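Local atomic coordinates of BRIC1 (PDB entry 6FF6), a protein that is a computationally designed construct built to realise a novel, corrugated, all-helical repeat architecture. Residues 126-137 with 167-177. Numbering follows the deposited sequence.
Sequences FYQAFFDMADVM and FIKGAAGTFGF
The ring of Phe175 sits among Phe126, Tyr127 and Phe130, the centre of an aromatic cluster that joins two antiparallel helices of a designed, Hpt-like helical bundle. The short axes run at 157° to each other and approach to 10.9 Å, a spacing filled here by rings. Toward Tyr127 the geometry is edge-to-face: Phe175 presents its edge to the phenol face, with CD1 3.5 Å from Tyr127 CE1 and the planes at 62°. Phe126 and Phe130 meet the same ring obliquely, Phe126 CE2 lying 3.5 Å from Phe175 CZ, while Phe175 CE2 reaches the CB and CG of Phe130.

Phe130 reaches across the interface because its CB-CG bond is turned anti to N (chi1 165°), and its CE1 comes 3.4 Å from Ala171 CB; the methyl packs against the CD1-CE1 side of the ring. Across that ring from CE1, Phe130 CE2 lies near the plane of the Phe177 ring, at that ring's edge, and Phe177 CZ touches Tyr127 CE2 and Phe131 CZ. Where the C-terminal end of 126-137 meets the N-terminal end of 167-177, the sulfurs of Met133 and Met137 make oblique Met-aromatic contacts with Phe167, their SD atoms 4.3 and 4.1 Å from its centroid.

Around this layer, Leu220 of helix 203-224 packs on Phe130 and Phe131, and Tyr223 stacks on Phe177. The second subunit places Tyr78 against Phe167 and Met115 against Met133, so the contact continues into the dimer interface. What sets Phe177 beside Phe175 is the end of helix 155-174: Gly176, at positive phi, forms a Schellman motif that turns the chain into the next helix, with Phe177 N bonded to Ala172 O at 2.8 Å and Gly176 N to Gly173 O at 3.2 Å.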
loop_
_atom_site.group_PDB
_atom_site.type_symbol
_atom_site.label_atom_id
_atom_site.label_comp_id
_atom_site.label_asym_id
_atom_site.label_seq_id
_atom_site.Cartn_x
_atom_site.Cartn_y
_atom_site.Cartn_z
ATOM N N PHE A 126 -3.116 -7.894 5.133
ATOM C CA PHE A 126 -3.946 -7.575 3.988
ATOM C C PHE A 126 -5.080 -8.601 3.780
ATOM O O PHE A 126 -6.209 -8.203 3.473
ATOM C CB PHE A 126 -3.076 -7.371 2.727
ATOM C CG PHE A 126 -3.864 -6.845 1.546
ATOM C CD1 PHE A 126 -4.784 -5.807 1.703
ATOM C CD2 PHE A 126 -3.723 -7.414 0.286
ATOM C CE1 PHE A 126 -5.557 -5.360 0.623
ATOM C CE2 PHE A 126 -4.484 -6.954 -0.796
ATOM C CZ PHE A 126 -5.396 -5.933 -0.619
ATOM N N TYR A 127 -4.794 -9.903 3.983
ATOM C CA TYR A 127 -5.786 -10.974 3.854
ATOM C C TYR A 127 -6.802 -10.867 4.961
ATOM O O TYR A 127 -7.993 -10.985 4.702
ATOM C CB TYR A 127 -5.118 -12.359 3.929
ATOM C CG TYR A 127 -4.747 -12.975 2.599
ATOM C CD1 TYR A 127 -3.720 -12.446 1.825
ATOM C CD2 TYR A 127 -5.373 -14.136 2.147
ATOM C CE1 TYR A 127 -3.354 -13.032 0.609
ATOM C CE2 TYR A 127 -5.018 -14.729 0.931
ATOM C CZ TYR A 127 -3.999 -14.177 0.169
ATOM O OH TYR A 127 -3.600 -14.761 -1.015
ATOM N N GLN A 128 -6.331 -10.631 6.192
ATOM C CA GLN A 128 -7.147 -10.514 7.386
ATOM C C GLN A 128 -8.118 -9.344 7.342
ATOM O O GLN A 128 -9.290 -9.524 7.704
ATOM C CB GLN A 128 -6.269 -10.486 8.625
ATOM C CG GLN A 128 -6.311 -11.798 9.425
ATOM C CD GLN A 128 -6.274 -13.086 8.623
ATOM O OE1 GLN A 128 -5.370 -13.330 7.816
ATOM N NE2 GLN A 128 -7.257 -13.948 8.848
ATOM N N ALA A 129 -7.656 -8.181 6.844
ATOM C CA ALA A 129 -8.482 -6.997 6.658
ATOM C C ALA A 129 -9.583 -7.334 5.673
ATOM O O ALA A 129 -10.739 -7.050 5.953
ATOM C CB ALA A 129 -7.638 -5.837 6.156
ATOM N N PHE A 130 -9.260 -8.054 4.593
ATOM C CA PHE A 130 -10.259 -8.488 3.619
ATOM C C PHE A 130 -11.264 -9.428 4.237
ATOM O O PHE A 130 -12.460 -9.215 4.064
ATOM C CB PHE A 130 -9.598 -9.124 2.373
ATOM C CG PHE A 130 -10.564 -9.917 1.509
ATOM C CD1 PHE A 130 -11.575 -9.281 0.796
ATOM C CD2 PHE A 130 -10.506 -11.307 1.469
ATOM C CE1 PHE A 130 -12.515 -10.028 0.073
ATOM C CE2 PHE A 130 -11.449 -12.046 0.754
ATOM C CZ PHE A 130 -12.427 -11.404 0.034
ATOM N N PHE A 131 -10.788 -10.487 4.924
ATOM C CA PHE A 131 -11.663 -11.495 5.542
ATOM C C PHE A 131 -12.677 -10.833 6.509
ATOM O O PHE A 131 -13.877 -11.005 6.368
ATOM C CB PHE A 131 -10.835 -12.642 6.188
ATOM C CG PHE A 131 -10.189 -13.584 5.184
ATOM C CD1 PHE A 131 -10.904 -14.056 4.082
ATOM C CD2 PHE A 131 -8.884 -14.030 5.360
ATOM C CE1 PHE A 131 -10.304 -14.922 3.143
ATOM C CE2 PHE A 131 -8.289 -14.885 4.421
ATOM C CZ PHE A 131 -9.003 -15.326 3.317
ATOM N N ASP A 132 -12.183 -9.991 7.411
ATOM C CA ASP A 132 -12.976 -9.208 8.348
ATOM C C ASP A 132 -13.987 -8.295 7.605
ATOM O O ASP A 132 -15.171 -8.316 7.942
ATOM C CB ASP A 132 -12.008 -8.417 9.255
ATOM C CG ASP A 132 -12.536 -7.184 9.962
ATOM O OD1 ASP A 132 -13.735 -7.170 10.331
ATOM O OD2 ASP A 132 -11.750 -6.245 10.163
ATOM N N MET A 133 -13.518 -7.500 6.623
ATOM C CA MET A 133 -14.379 -6.629 5.818
ATOM C C MET A 133 -15.507 -7.416 5.122
ATOM O O MET A 133 -16.681 -7.056 5.271
ATOM C CB MET A 133 -13.556 -5.858 4.771
ATOM C CG MET A 133 -14.425 -5.071 3.795
ATOM S SD MET A 133 -13.949 -3.340 3.550
ATOM C CE MET A 133 -13.854 -2.827 5.108
ATOM N N ALA A 134 -15.143 -8.482 4.362
ATOM C CA ALA A 134 -16.101 -9.325 3.631
ATOM C C ALA A 134 -17.147 -9.950 4.544
ATOM O O ALA A 134 -18.311 -9.954 4.169
ATOM C CB ALA A 134 -15.379 -10.406 2.817
ATOM N N ASP A 135 -16.740 -10.454 5.733
ATOM C CA ASP A 135 -17.635 -11.002 6.761
ATOM C C ASP A 135 -18.765 -9.986 7.064
ATOM O O ASP A 135 -19.951 -10.361 7.066
ATOM C CB ASP A 135 -16.874 -11.234 8.082
ATOM C CG ASP A 135 -16.062 -12.494 8.175
ATOM O OD1 ASP A 135 -16.370 -13.449 7.446
ATOM O OD2 ASP A 135 -15.123 -12.532 9.000
ATOM N N VAL A 136 -18.386 -8.711 7.294
ATOM C CA VAL A 136 -19.310 -7.618 7.608
ATOM C C VAL A 136 -20.230 -7.270 6.430
ATOM O O VAL A 136 -21.450 -7.132 6.624
ATOM C CB VAL A 136 -18.577 -6.379 8.168
ATOM C CG1 VAL A 136 -19.555 -5.246 8.451
ATOM C CG2 VAL A 136 -17.807 -6.735 9.437
ATOM N N MET A 137 -19.663 -7.160 5.218
ATOM C CA MET A 137 -20.442 -6.890 4.000
ATOM C C MET A 137 -21.524 -7.947 3.696
ATOM O O MET A 137 -22.589 -7.602 3.176
ATOM C CB MET A 137 -19.523 -6.682 2.804
ATOM C CG MET A 137 -18.905 -5.306 2.813
ATOM S SD MET A 137 -18.261 -4.872 1.188
ATOM C CE MET A 137 -18.124 -3.034 1.331
ATOM N N PHE A 167 -17.893 -5.073 -4.432
ATOM C CA PHE A 167 -16.652 -5.026 -3.660
ATOM C C PHE A 167 -16.060 -6.431 -3.484
ATOM O O PHE A 167 -14.869 -6.635 -3.759
ATOM C CB PHE A 167 -16.854 -4.362 -2.289
ATOM C CG PHE A 167 -15.647 -4.478 -1.373
ATOM C CD1 PHE A 167 -14.526 -3.669 -1.560
ATOM C CD2 PHE A 167 -15.615 -5.423 -0.349
ATOM C CE1 PHE A 167 -13.413 -3.786 -0.727
ATOM C CE2 PHE A 167 -14.503 -5.531 0.490
ATOM C CZ PHE A 167 -13.414 -4.711 0.295
ATOM N N ILE A 168 -16.896 -7.386 -3.022
ATOM C CA ILE A 168 -16.489 -8.763 -2.775
ATOM C C ILE A 168 -15.940 -9.386 -4.040
ATOM O O ILE A 168 -14.881 -10.000 -3.995
ATOM C CB ILE A 168 -17.593 -9.601 -2.111
ATOM C CG1 ILE A 168 -18.026 -8.985 -0.745
ATOM C CG2 ILE A 168 -17.086 -11.027 -1.912
ATOM C CD1 ILE A 168 -19.410 -9.451 -0.213
ATOM N N LYS A 169 -16.608 -9.160 -5.178
ATOM C CA LYS A 169 -16.146 -9.647 -6.471
ATOM C C LYS A 169 -14.783 -9.076 -6.803
ATOM O O LYS A 169 -13.873 -9.844 -7.114
ATOM C CB LYS A 169 -17.152 -9.318 -7.582
ATOM C CG LYS A 169 -16.774 -9.944 -8.923
ATOM C CD LYS A 169 -17.463 -9.282 -10.086
ATOM C CE LYS A 169 -16.891 -7.943 -10.500
ATOM N NZ LYS A 169 -17.657 -7.332 -11.619
ATOM N N GLY A 170 -14.657 -7.750 -6.729
ATOM C CA GLY A 170 -13.415 -7.027 -7.004
ATOM C C GLY A 170 -12.262 -7.535 -6.169
ATOM O O GLY A 170 -11.235 -7.944 -6.716
ATOM N N ALA A 171 -12.475 -7.583 -4.843
ATOM C CA ALA A 171 -11.527 -8.082 -3.850
ATOM C C ALA A 171 -11.157 -9.573 -4.060
ATOM O O ALA A 171 -9.971 -9.917 -3.991
ATOM C CB ALA A 171 -12.085 -7.859 -2.462
ATOM N N ALA A 172 -12.153 -10.437 -4.376
ATOM C CA ALA A 172 -11.923 -11.852 -4.668
ATOM C C ALA A 172 -11.056 -11.977 -5.911
ATOM O O ALA A 172 -10.209 -12.871 -5.978
ATOM C CB ALA A 172 -13.242 -12.576 -4.884
ATOM N N GLY A 173 -11.262 -11.072 -6.871
ATOM C CA GLY A 173 -10.466 -11.011 -8.089
ATOM C C GLY A 173 -9.035 -10.661 -7.736
ATOM O O GLY A 173 -8.103 -11.287 -8.245
ATOM N N THR A 174 -8.861 -9.703 -6.795
ATOM C CA THR A 174 -7.557 -9.284 -6.299
ATOM C C THR A 174 -6.768 -10.457 -5.728
ATOM O O THR A 174 -5.586 -10.575 -6.023
ATOM C CB THR A 174 -7.704 -8.147 -5.279
ATOM O OG1 THR A 174 -8.250 -7.000 -5.934
ATOM C CG2 THR A 174 -6.381 -7.795 -4.579
ATOM N N PHE A 175 -7.409 -11.325 -4.940
ATOM C CA PHE A 175 -6.704 -12.458 -4.339
ATOM C C PHE A 175 -6.735 -13.771 -5.166
ATOM O O PHE A 175 -6.222 -14.795 -4.704
ATOM C CB PHE A 175 -7.212 -12.703 -2.922
ATOM C CG PHE A 175 -7.056 -11.549 -1.968
ATOM C CD1 PHE A 175 -5.876 -11.367 -1.253
ATOM C CD2 PHE A 175 -8.119 -10.701 -1.702
ATOM C CE1 PHE A 175 -5.753 -10.327 -0.324
ATOM C CE2 PHE A 175 -7.973 -9.632 -0.810
ATOM C CZ PHE A 175 -6.797 -9.461 -0.118
ATOM N N GLY A 176 -7.301 -13.737 -6.368
ATOM C CA GLY A 176 -7.373 -14.923 -7.225
ATOM C C GLY A 176 -8.390 -15.966 -6.785
ATOM O O GLY A 176 -8.312 -17.135 -7.190
ATOM N N PHE A 177 -9.361 -15.544 -5.947
ATOM C CA PHE A 177 -10.418 -16.410 -5.440
ATOM C C PHE A 177 -11.456 -16.539 -6.564
ATOM O O PHE A 177 -12.493 -15.880 -6.544
ATOM C CB PHE A 177 -11.019 -15.841 -4.141
ATOM C CG PHE A 177 -10.108 -15.643 -2.937
ATOM C CD1 PHE A 177 -9.044 -16.504 -2.691
ATOM C CD2 PHE A 177 -10.374 -14.650 -1.996
ATOM C CE1 PHE A 177 -8.235 -16.340 -1.557
ATOM C CE2 PHE A 177 -9.555 -14.487 -0.865
ATOM C CZ PHE A 177 -8.491 -15.331 -0.662
#